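Local coordinates for monosaccharide ABC transporter substrate-binding protein, CUT2 family (Bradyrhizobium sp., PDB 4YHS) that probably binds a sugar or related small solute outside the inner membrane and delivers it to a CUT2-type ABC importer, at residues F164-L175 against W199-A210; E185-G193 against I245-T254. All coordinates share one frame; numbering follows the deposited sequence.

Both contacts belong to one lobe of the binding protein, and their segments alternate along the chain: helix 164-178, strand 186-191, helix 198-211, strand 247-250. Contact 1 pairs the two helices that lie on one face of the four-stranded parallel sheet, and contact 2 joins that sheet's two central strands. The helix pair is partly buried, with a polar edge where Tyr165 bonds Asp209 and a water, whereas the strand pair is buried and held mainly by backbone hydrogen bonds. Trp190 connects them: its NE1 is probably hydrogen-bonded to Asn204 OD1 (2.9 Å) and its ring stacks on Phe207, while Leu175 packs on Tyr247.

Contact 1: residues F164-L175 against W199-A210; sequences FYTMGAETGSYL and WVEAANKGFMDA
Tyr165 and Phe207 are the two large side chains that lock helix 164-175 to helix 199-210, each set as a knob into a hole of the other helix. The Tyr165 ring lies over the bare backbone of Gly206, whose CA is 3.6 Å from the ring centroid and 20° off its normal, a CH-pi contact over the face. With CG anti to the backbone N, the ring reaches out along helix 199-210, between Ala202, Lys205 and Asp209. Its hydroxyl OH donates to Asp209 OD2 at 2.6 Å, on the anti lone pair of that oxygen, with ring and carboxylate planes 57° apart. Phe207 sits among Gly168, Thr171, Gly172 and Leu175: its CD1 is 3.6 Å from Gly172 CA, and Leu175 CD1 comes to the ring edge. At the N-terminal end Phe164 and Trp199 run side by side in the same direction, Phe164 CD2 3.6 Å from Trp199 CB. The Phe164 side chain also lies about 3 Å (nearest atoms) from a bound bis-tris molecule, probably from the crystallisation liquor, which may mark the solute pocket.

Between the knobs the backbones nearly touch. The helix axes approach to 6.4 Å and cross at -33°; with no side chain at Gly168 or Gly206, Gly168 CA meets Ala203 O and Gly206 CA meets Tyr165 O. Such closeness permits CA-H...O contacts, among them Tyr165 CA to Ala202 O at 3.3 Å. At the polar edge one water donates to both Tyr165 OH and Gly206 O, and another joins Ser173 OG to Ala210 O. The chemistry is therefore that of a glycine- and alanine-lined helix pair, held by close backbone contact and aromatic knobs, with a single direct side-chain hydrogen bond whose phenol oxygen is gripped by carboxylate and water, which probably helps to fix the hydroxyl.

Contact 2: residues E185-G193 against I245-T254; sequences EVVVGWFPG and IRYVAGTAVT
Val187 O takes two backbone hydrogen bonds from segment 245-254, from Arg246 N at 2.9 Å and from Tyr247 N at 3.2 Å, both in its carbonyl plane. From there the ladder proceeds between the parallel strands: Gly189 N donates to Tyr247 O, and Ala249 N to Gly189 O at 2.8 Å with an almost straight N-H...O angle of 178°. Phe191 N to Ala249 O is more bent (138°), and Thr251 N to Phe191 O closes the series. Gly250 CA lies 3.0 Å from Phe191 O, a close CA-H...O contact. At the N-cap position, Thr251 OG1 donates to Thr254 OG1 at 2.7 Å.

Side chains pack on both faces of the sheet. On one, Val188 CG2 meets the Tyr247 ring obliquely, and the Ala249 methyl CB lies in the plane of the Trp190 indole at its edge, 3.8 Å from Trp190 CE3. Tyr247 OH bonds to His179, which satisfies that hydroxyl. On the other, Phe191 has its CG anti to the carbonyl carbon (chi1 -57°), which sets the ring beside Val248 and Thr254: it crosses Thr254 at about a right angle, Phe191 CB 3.7 Å from Thr254 CG2, while Phe191 CE2 reaches Val248 CG1; Leu234 and Ala238 of helix 228-241 also pack on this side chain. Farther back, the Val187 and Ile245 side chains cross, and the Arg246 chain, bent at chi2, carries its guanidinium to a salt bridge from NH1 to Asp272.

Strands 186-191 and 247-250 are the central pair of a sheet with order 2-1-3-4, flanked by strands 216-218 and 272-275. With helices on both faces, this is the three-layer alpha/beta/alpha, Rossmann-like lobe of type I periplasmic binding proteins.

Contact 1: residues F164-L175 against W199-A210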
loop_
_atom_site.group_PDB
_atom_site.type_symbol
_atom_site.label_atom_id
_atom_site.label_comp_id
_atom_site.label_asym_id
_atom_site.label_seq_id
_atom_site.Cartn_x
_atom_site.Cartn_y
_atom_site.Cartn_z
ATOM N N PHE A 164 -1.553 -5.764 -4.903
ATOM C CA PHE A 164 -2.718 -4.996 -5.338
ATOM C C PHE A 164 -3.837 -5.944 -5.787
ATOM O O PHE A 164 -4.978 -5.528 -5.840
ATOM C CB PHE A 164 -2.354 -3.998 -6.442
ATOM C CG PHE A 164 -2.175 -2.581 -5.928
ATOM C CD1 PHE A 164 -3.269 -1.815 -5.594
ATOM C CD2 PHE A 164 -0.904 -2.050 -5.770
ATOM C CE1 PHE A 164 -3.110 -0.529 -5.104
ATOM C CE2 PHE A 164 -0.745 -0.762 -5.296
ATOM C CZ PHE A 164 -1.840 -0.007 -4.963
ATOM N N TYR A 165 -3.517 -7.220 -6.058
ATOM C CA TYR A 165 -4.585 -8.187 -6.318
ATOM C C TYR A 165 -5.474 -8.259 -5.078
ATOM O O TYR A 165 -6.712 -8.187 -5.148
ATOM C CB TYR A 165 -4.033 -9.580 -6.641
ATOM C CG TYR A 165 -5.121 -10.612 -6.857
ATOM C CD1 TYR A 165 -5.665 -11.313 -5.794
ATOM C CD2 TYR A 165 -5.612 -10.879 -8.125
ATOM C CE1 TYR A 165 -6.660 -12.242 -5.983
ATOM C CE2 TYR A 165 -6.626 -11.796 -8.315
ATOM C CZ TYR A 165 -7.127 -12.483 -7.242
ATOM O OH TYR A 165 -8.110 -13.410 -7.431
ATOM N N THR A 166 -4.824 -8.366 -3.922
ATOM C CA THR A 166 -5.534 -8.485 -2.646
ATOM C C THR A 166 -6.279 -7.204 -2.282
ATOM O O THR A 166 -7.381 -7.257 -1.722
ATOM C CB THR A 166 -4.554 -8.848 -1.490
ATOM O OG1 THR A 166 -3.737 -9.939 -1.901
ATOM C CG2 THR A 166 -5.317 -9.207 -0.194
HETATM N N MSE A 167 -5.690 -6.040 -2.555
HETATM C CA MSE A 167 -6.435 -4.796 -2.386
HETATM C C MSE A 167 -7.741 -4.767 -3.188
HETATM O O MSE A 167 -8.793 -4.347 -2.667
HETATM C CB MSE A 167 -5.585 -3.593 -2.783
HETATM C CG MSE A 167 -4.301 -3.451 -1.986
HETATM SE SE MSE A 167 -4.652 -2.841 -0.161
HETATM C CE MSE A 167 -4.668 -0.915 -0.572
ATOM N N GLY A 168 -7.684 -5.145 -4.471
ATOM C CA GLY A 168 -8.896 -5.205 -5.272
ATOM C C GLY A 168 -9.887 -6.250 -4.759
ATOM O O GLY A 168 -11.097 -6.022 -4.676
ATOM N N ALA A 169 -9.362 -7.419 -4.404
ATOM C CA ALA A 169 -10.174 -8.525 -3.931
ATOM C C ALA A 169 -10.940 -8.185 -2.654
ATOM O O ALA A 169 -12.118 -8.484 -2.539
ATOM C CB ALA A 169 -9.311 -9.746 -3.702
ATOM N N GLU A 170 -10.271 -7.531 -1.709
ATOM C CA GLU A 170 -10.912 -7.198 -0.450
ATOM C C GLU A 170 -12.012 -6.173 -0.699
ATOM O O GLU A 170 -13.087 -6.202 -0.052
ATOM C CB GLU A 170 -9.873 -6.699 0.559
ATOM C CG GLU A 170 -9.001 -7.827 1.102
ATOM C CD GLU A 170 -9.787 -8.783 2.000
ATOM O OE1 GLU A 170 -10.846 -8.378 2.520
ATOM O OE2 GLU A 170 -9.356 -9.937 2.170
ATOM N N THR A 171 -11.775 -5.292 -1.663
ATOM C CA THR A 171 -12.753 -4.257 -1.984
ATOM C C THR A 171 -14.010 -4.954 -2.571
ATOM O O THR A 171 -15.167 -4.642 -2.216
ATOM C CB THR A 171 -12.192 -3.233 -2.976
ATOM O OG1 THR A 171 -10.997 -2.631 -2.450
ATOM C CG2 THR A 171 -13.232 -2.140 -3.216
ATOM N N GLY A 172 -13.768 -5.884 -3.472
ATOM C CA GLY A 172 -14.832 -6.616 -4.121
ATOM C C GLY A 172 -15.626 -7.486 -3.151
ATOM O O GLY A 172 -16.854 -7.526 -3.206
ATOM N N SER A 173 -14.932 -8.183 -2.255
ATOM C CA SER A 173 -15.596 -9.109 -1.313
ATOM C C SER A 173 -16.496 -8.374 -0.355
ATOM O O SER A 173 -17.563 -8.864 -0.007
ATOM C CB SER A 173 -14.563 -9.903 -0.510
ATOM O OG SER A 173 -13.922 -10.843 -1.341
ATOM N N TYR A 174 -16.027 -7.208 0.089
ATOM C CA TYR A 174 -16.834 -6.275 0.878
ATOM C C TYR A 174 -18.194 -5.998 0.210
ATOM O O TYR A 174 -19.260 -6.055 0.839
ATOM C CB TYR A 174 -16.058 -4.966 1.066
ATOM C CG TYR A 174 -16.724 -3.931 1.966
ATOM C CD1 TYR A 174 -16.589 -3.994 3.356
ATOM C CD2 TYR A 174 -17.462 -2.886 1.433
ATOM C CE1 TYR A 174 -17.187 -3.030 4.192
ATOM C CE2 TYR A 174 -18.049 -1.935 2.248
ATOM C CZ TYR A 174 -17.906 -2.013 3.630
ATOM O OH TYR A 174 -18.512 -1.042 4.401
ATOM N N LEU A 175 -18.173 -5.679 -1.067
ATOM C CA LEU A 175 -19.428 -5.429 -1.771
ATOM C C LEU A 175 -20.219 -6.716 -1.984
ATOM O O LEU A 175 -21.426 -6.753 -1.793
ATOM C CB LEU A 175 -19.167 -4.748 -3.110
ATOM C CG LEU A 175 -18.732 -3.294 -3.015
ATOM C CD1 LEU A 175 -18.431 -2.790 -4.385
ATOM C CD2 LEU A 175 -19.814 -2.414 -2.353
ATOM N N TRP A 199 -0.154 -2.525 -11.332
ATOM C CA TRP A 199 -0.968 -2.436 -10.120
ATOM C C TRP A 199 -2.466 -2.386 -10.434
ATOM O O TRP A 199 -3.291 -2.958 -9.719
ATOM C CB TRP A 199 -0.559 -1.209 -9.274
ATOM C CG TRP A 199 -0.794 0.183 -9.887
ATOM C CD1 TRP A 199 -0.037 0.806 -10.831
ATOM C CD2 TRP A 199 -1.844 1.101 -9.551
ATOM N NE1 TRP A 199 -0.553 2.052 -11.114
ATOM C CE2 TRP A 199 -1.665 2.251 -10.337
ATOM C CE3 TRP A 199 -2.919 1.054 -8.659
ATOM C CZ2 TRP A 199 -2.515 3.338 -10.259
ATOM C CZ3 TRP A 199 -3.758 2.128 -8.593
ATOM C CH2 TRP A 199 -3.554 3.257 -9.378
ATOM N N VAL A 200 -2.806 -1.673 -11.495
ATOM C CA VAL A 200 -4.187 -1.541 -11.941
ATOM C C VAL A 200 -4.768 -2.879 -12.396
ATOM O O VAL A 200 -5.890 -3.254 -12.018
ATOM C CB VAL A 200 -4.284 -0.519 -13.108
ATOM C CG1 VAL A 200 -5.645 -0.519 -13.706
ATOM C CG2 VAL A 200 -3.902 0.855 -12.612
ATOM N N GLU A 201 -4.032 -3.570 -13.264
ATOM C CA GLU A 201 -4.508 -4.827 -13.813
ATOM C C GLU A 201 -4.618 -5.884 -12.698
ATOM O O GLU A 201 -5.512 -6.728 -12.733
ATOM C CB GLU A 201 -3.598 -5.280 -14.942
ATOM C CG GLU A 201 -3.571 -4.277 -16.089
ATOM C CD GLU A 201 -4.926 -4.150 -16.821
ATOM O OE1 GLU A 201 -5.759 -5.073 -16.714
ATOM O OE2 GLU A 201 -5.162 -3.131 -17.512
ATOM N N ALA A 202 -3.735 -5.827 -11.704
ATOM C CA ALA A 202 -3.843 -6.742 -10.551
ATOM C C ALA A 202 -5.076 -6.431 -9.690
ATOM O O ALA A 202 -5.809 -7.324 -9.310
ATOM C CB ALA A 202 -2.579 -6.681 -9.688
ATOM N N ALA A 203 -5.304 -5.173 -9.376
ATOM C CA ALA A 203 -6.487 -4.771 -8.613
ATOM C C ALA A 203 -7.763 -5.114 -9.384
ATOM O O ALA A 203 -8.742 -5.579 -8.808
ATOM C CB ALA A 203 -6.425 -3.272 -8.285
ATOM N N ASN A 204 -7.746 -4.908 -10.704
ATOM C CA ASN A 204 -8.875 -5.287 -11.528
ATOM C C ASN A 204 -9.219 -6.778 -11.445
ATOM O O ASN A 204 -10.388 -7.136 -11.225
ATOM C CB ASN A 204 -8.631 -4.895 -12.994
ATOM C CG ASN A 204 -9.816 -5.226 -13.881
ATOM O OD1 ASN A 204 -10.910 -4.668 -13.727
ATOM N ND2 ASN A 204 -9.619 -6.167 -14.794
ATOM N N LYS A 205 -8.218 -7.647 -11.636
ATOM C CA LYS A 205 -8.433 -9.078 -11.556
ATOM C C LYS A 205 -8.964 -9.477 -10.193
ATOM O O LYS A 205 -9.917 -10.243 -10.092
ATOM C CB LYS A 205 -7.134 -9.855 -11.856
ATOM C CG LYS A 205 -6.687 -9.812 -13.309
ATOM C CD LYS A 205 -5.527 -10.789 -13.562
ATOM C CE LYS A 205 -5.045 -10.743 -15.012
ATOM N NZ LYS A 205 -4.580 -9.373 -15.430
ATOM N N GLY A 206 -8.353 -8.951 -9.141
ATOM C CA GLY A 206 -8.818 -9.236 -7.795
ATOM C C GLY A 206 -10.264 -8.825 -7.548
ATOM O O GLY A 206 -11.055 -9.592 -6.992
ATOM N N PHE A 207 -10.612 -7.611 -7.959
ATOM C CA PHE A 207 -11.969 -7.095 -7.792
ATOM C C PHE A 207 -12.983 -7.966 -8.547
ATOM O O PHE A 207 -14.015 -8.334 -8.007
ATOM C CB PHE A 207 -12.041 -5.651 -8.275
ATOM C CG PHE A 207 -13.359 -5.001 -8.033
ATOM C CD1 PHE A 207 -13.692 -4.541 -6.774
ATOM C CD2 PHE A 207 -14.273 -4.861 -9.065
ATOM C CE1 PHE A 207 -14.924 -3.937 -6.526
ATOM C CE2 PHE A 207 -15.506 -4.265 -8.837
ATOM C CZ PHE A 207 -15.835 -3.803 -7.561
HETATM N N MSE A 208 -12.661 -8.306 -9.784
HETATM C CA MSE A 208 -13.581 -9.064 -10.621
HETATM C C MSE A 208 -13.722 -10.480 -10.083
HETATM O O MSE A 208 -14.827 -11.026 -10.087
HETATM C CB MSE A 208 -13.117 -9.104 -12.080
HETATM C CG MSE A 208 -13.122 -7.771 -12.796
HETATM SE SE MSE A 208 -14.880 -6.863 -12.764
HETATM C CE MSE A 208 -15.905 -7.999 -14.028
ATOM N N ASP A 209 -12.615 -11.074 -9.631
ATOM C CA ASP A 209 -12.645 -12.444 -9.124
ATOM C C ASP A 209 -13.518 -12.435 -7.886
ATOM O O ASP A 209 -14.342 -13.324 -7.710
ATOM C CB ASP A 209 -11.257 -12.997 -8.771
ATOM C CG ASP A 209 -10.398 -13.303 -9.981
ATOM O OD1 ASP A 209 -10.904 -13.340 -11.126
ATOM O OD2 ASP A 209 -9.184 -13.531 -9.760
ATOM N N ALA A 210 -13.356 -11.420 -7.041
ATOM C CA ALA A 210 -14.051 -11.411 -5.752
ATOM C C ALA A 210 -15.565 -11.179 -5.841
ATOM O O ALA A 210 -16.295 -11.675 -4.984
ATOM C CB ALA A 210 -13.404 -10.361 -4.801
HETATM O O HOH W 1 -10.508 -12.191 -5.729
HETATM O O HOH W 2 -15.601 -12.772 -2.661
#

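Contact 2: residues E185-G193 against I245-T254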
loop_
_atom_site.group_PDB
_atom_site.type_symbol
_atom_site.label_atom_id
_atom_site.label_comp_id
_atom_site.label_asym_id
_atom_site.label_seq_id
_atom_site.Cartn_x
_atom_site.Cartn_y
_atom_site.Cartn_z
ATOM N N GLU A 185 -30.131 -7.467 -8.290
ATOM C CA GLU A 185 -28.939 -7.017 -9.016
ATOM C C GLU A 185 -28.658 -5.547 -8.685
ATOM O O GLU A 185 -29.588 -4.740 -8.641
ATOM C CB GLU A 185 -29.120 -7.205 -10.538
ATOM C CG GLU A 185 -27.974 -6.596 -11.380
ATOM C CD GLU A 185 -27.995 -7.030 -12.851
ATOM O OE1 GLU A 185 -28.860 -7.843 -13.210
ATOM O OE2 GLU A 185 -27.141 -6.563 -13.651
ATOM N N VAL A 186 -27.387 -5.215 -8.433
ATOM C CA VAL A 186 -26.940 -3.837 -8.220
ATOM C C VAL A 186 -25.764 -3.575 -9.121
ATOM O O VAL A 186 -24.943 -4.464 -9.346
ATOM C CB VAL A 186 -26.540 -3.542 -6.753
ATOM C CG1 VAL A 186 -27.747 -3.664 -5.833
ATOM C CG2 VAL A 186 -25.403 -4.470 -6.291
ATOM N N VAL A 187 -25.698 -2.359 -9.655
ATOM C CA VAL A 187 -24.713 -2.032 -10.686
ATOM C C VAL A 187 -23.552 -1.267 -10.099
ATOM O O VAL A 187 -23.750 -0.292 -9.371
ATOM C CB VAL A 187 -25.375 -1.209 -11.820
ATOM C CG1 VAL A 187 -24.353 -0.787 -12.862
ATOM C CG2 VAL A 187 -26.499 -2.017 -12.446
ATOM N N VAL A 188 -22.332 -1.731 -10.381
ATOM C CA VAL A 188 -21.133 -1.026 -9.942
ATOM C C VAL A 188 -20.431 -0.394 -11.134
ATOM O O VAL A 188 -20.114 -1.082 -12.099
ATOM C CB VAL A 188 -20.117 -1.959 -9.252
ATOM C CG1 VAL A 188 -18.855 -1.190 -8.897
ATOM C CG2 VAL A 188 -20.738 -2.638 -8.003
ATOM N N GLY A 189 -20.133 0.897 -11.028
ATOM C CA GLY A 189 -19.252 1.560 -11.970
ATOM C C GLY A 189 -17.853 1.403 -11.411
ATOM O O GLY A 189 -17.635 1.707 -10.264
ATOM N N TRP A 190 -16.942 0.882 -12.226
ATOM C CA TRP A 190 -15.593 0.471 -11.799
ATOM C C TRP A 190 -14.553 1.247 -12.609
ATOM O O TRP A 190 -14.582 1.229 -13.849
ATOM C CB TRP A 190 -15.472 -1.041 -11.968
ATOM C CG TRP A 190 -14.121 -1.673 -11.668
ATOM C CD1 TRP A 190 -13.413 -2.450 -12.511
ATOM C CD2 TRP A 190 -13.354 -1.601 -10.452
ATOM N NE1 TRP A 190 -12.250 -2.868 -11.926
ATOM C CE2 TRP A 190 -12.187 -2.367 -10.657
ATOM C CE3 TRP A 190 -13.538 -0.976 -9.225
ATOM C CZ2 TRP A 190 -11.211 -2.522 -9.676
ATOM C CZ3 TRP A 190 -12.563 -1.123 -8.246
ATOM C CH2 TRP A 190 -11.426 -1.882 -8.472
ATOM N N PHE A 191 -13.643 1.914 -11.893
ATOM C CA PHE A 191 -12.730 2.900 -12.453
ATOM C C PHE A 191 -11.340 2.604 -11.937
ATOM O O PHE A 191 -10.903 3.215 -10.967
ATOM C CB PHE A 191 -13.161 4.301 -12.057
ATOM C CG PHE A 191 -14.565 4.625 -12.483
ATOM C CD1 PHE A 191 -14.829 5.143 -13.747
ATOM C CD2 PHE A 191 -15.630 4.378 -11.640
ATOM C CE1 PHE A 191 -16.134 5.430 -14.144
ATOM C CE2 PHE A 191 -16.943 4.664 -12.048
ATOM C CZ PHE A 191 -17.180 5.177 -13.309
ATOM N N PRO A 192 -10.644 1.650 -12.581
ATOM C CA PRO A 192 -9.473 1.037 -11.936
ATOM C C PRO A 192 -8.161 1.816 -12.045
ATOM O O PRO A 192 -7.217 1.481 -11.313
ATOM C CB PRO A 192 -9.368 -0.327 -12.641
ATOM C CG PRO A 192 -10.082 -0.150 -13.924
ATOM C CD PRO A 192 -11.159 0.839 -13.688
ATOM N N GLY A 193 -8.102 2.843 -12.884
ATOM C CA GLY A 193 -6.862 3.607 -13.042
ATOM C C GLY A 193 -6.298 3.373 -14.439
ATOM O O GLY A 193 -7.016 2.954 -15.323
ATOM N N ILE A 245 -26.859 3.409 -11.419
ATOM C CA ILE A 245 -25.642 2.894 -10.790
ATOM C C ILE A 245 -25.838 2.985 -9.289
ATOM O O ILE A 245 -26.359 3.989 -8.813
ATOM C CB ILE A 245 -24.384 3.686 -11.188
ATOM C CG1 ILE A 245 -23.937 3.323 -12.596
ATOM C CG2 ILE A 245 -23.213 3.350 -10.276
ATOM C CD1 ILE A 245 -22.834 4.235 -13.123
ATOM N N ARG A 246 -25.451 1.941 -8.557
ATOM C CA ARG A 246 -25.573 1.939 -7.089
ATOM C C ARG A 246 -24.233 2.272 -6.403
ATOM O O ARG A 246 -24.204 2.910 -5.349
ATOM C CB ARG A 246 -26.093 0.575 -6.628
ATOM C CG ARG A 246 -26.249 0.440 -5.129
ATOM C CD ARG A 246 -27.282 1.418 -4.579
ATOM N NE ARG A 246 -27.364 1.297 -3.126
ATOM C CZ ARG A 246 -26.553 1.911 -2.274
ATOM N NH1 ARG A 246 -25.589 2.721 -2.714
ATOM N NH2 ARG A 246 -26.710 1.712 -0.973
ATOM N N TYR A 247 -23.128 1.835 -7.004
ATOM C CA TYR A 247 -21.792 2.114 -6.465
ATOM C C TYR A 247 -20.850 2.623 -7.525
ATOM O O TYR A 247 -20.884 2.161 -8.661
ATOM C CB TYR A 247 -21.139 0.875 -5.853
ATOM C CG TYR A 247 -21.906 0.274 -4.724
ATOM C CD1 TYR A 247 -21.849 0.821 -3.464
ATOM C CD2 TYR A 247 -22.701 -0.842 -4.932
ATOM C CE1 TYR A 247 -22.551 0.275 -2.421
ATOM C CE2 TYR A 247 -23.427 -1.405 -3.889
ATOM C CZ TYR A 247 -23.327 -0.833 -2.627
ATOM O OH TYR A 247 -24.019 -1.345 -1.563
ATOM N N VAL A 248 -20.001 3.559 -7.113
ATOM C CA VAL A 248 -18.881 4.032 -7.901
ATOM C C VAL A 248 -17.626 3.606 -7.155
ATOM O O VAL A 248 -17.389 4.046 -6.025
ATOM C CB VAL A 248 -18.924 5.551 -8.090
ATOM C CG1 VAL A 248 -17.581 6.111 -8.588
ATOM C CG2 VAL A 248 -20.060 5.906 -9.028
ATOM N N ALA A 249 -16.872 2.697 -7.749
ATOM C CA ALA A 249 -15.673 2.183 -7.105
ATOM C C ALA A 249 -14.499 2.313 -8.036
ATOM O O ALA A 249 -14.629 2.134 -9.249
ATOM C CB ALA A 249 -15.839 0.736 -6.702
ATOM N N GLY A 250 -13.332 2.579 -7.458
ATOM C CA GLY A 250 -12.136 2.651 -8.284
ATOM C C GLY A 250 -10.973 3.258 -7.527
ATOM O O GLY A 250 -10.838 3.029 -6.329
ATOM N N THR A 251 -10.114 4.012 -8.207
ATOM C CA THR A 251 -8.961 4.555 -7.511
ATOM C C THR A 251 -9.401 5.547 -6.434
ATOM O O THR A 251 -10.528 6.087 -6.446
ATOM C CB THR A 251 -7.976 5.278 -8.438
ATOM O OG1 THR A 251 -8.534 6.528 -8.836
ATOM C CG2 THR A 251 -7.640 4.429 -9.694
ATOM N N ALA A 252 -8.490 5.814 -5.510
ATOM C CA ALA A 252 -8.751 6.825 -4.485
ATOM C C ALA A 252 -9.028 8.168 -5.131
ATOM O O ALA A 252 -9.887 8.923 -4.680
ATOM C CB ALA A 252 -7.563 6.923 -3.519
ATOM N N VAL A 253 -8.302 8.476 -6.200
ATOM C CA VAL A 253 -8.535 9.710 -6.942
ATOM C C VAL A 253 -9.995 9.787 -7.429
ATOM O O VAL A 253 -10.648 10.843 -7.381
ATOM C CB VAL A 253 -7.568 9.816 -8.139
ATOM C CG1 VAL A 253 -7.885 11.043 -8.989
ATOM C CG2 VAL A 253 -6.139 9.868 -7.614
ATOM N N THR A 254 -10.487 8.658 -7.928
ATOM C CA THR A 254 -11.853 8.548 -8.423
ATOM C C THR A 254 -12.879 8.798 -7.308
ATOM O O THR A 254 -13.836 9.580 -7.460
ATOM C CB THR A 254 -12.127 7.140 -8.998
ATOM O OG1 THR A 254 -11.065 6.729 -9.872
ATOM C CG2 THR A 254 -13.421 7.141 -9.772
#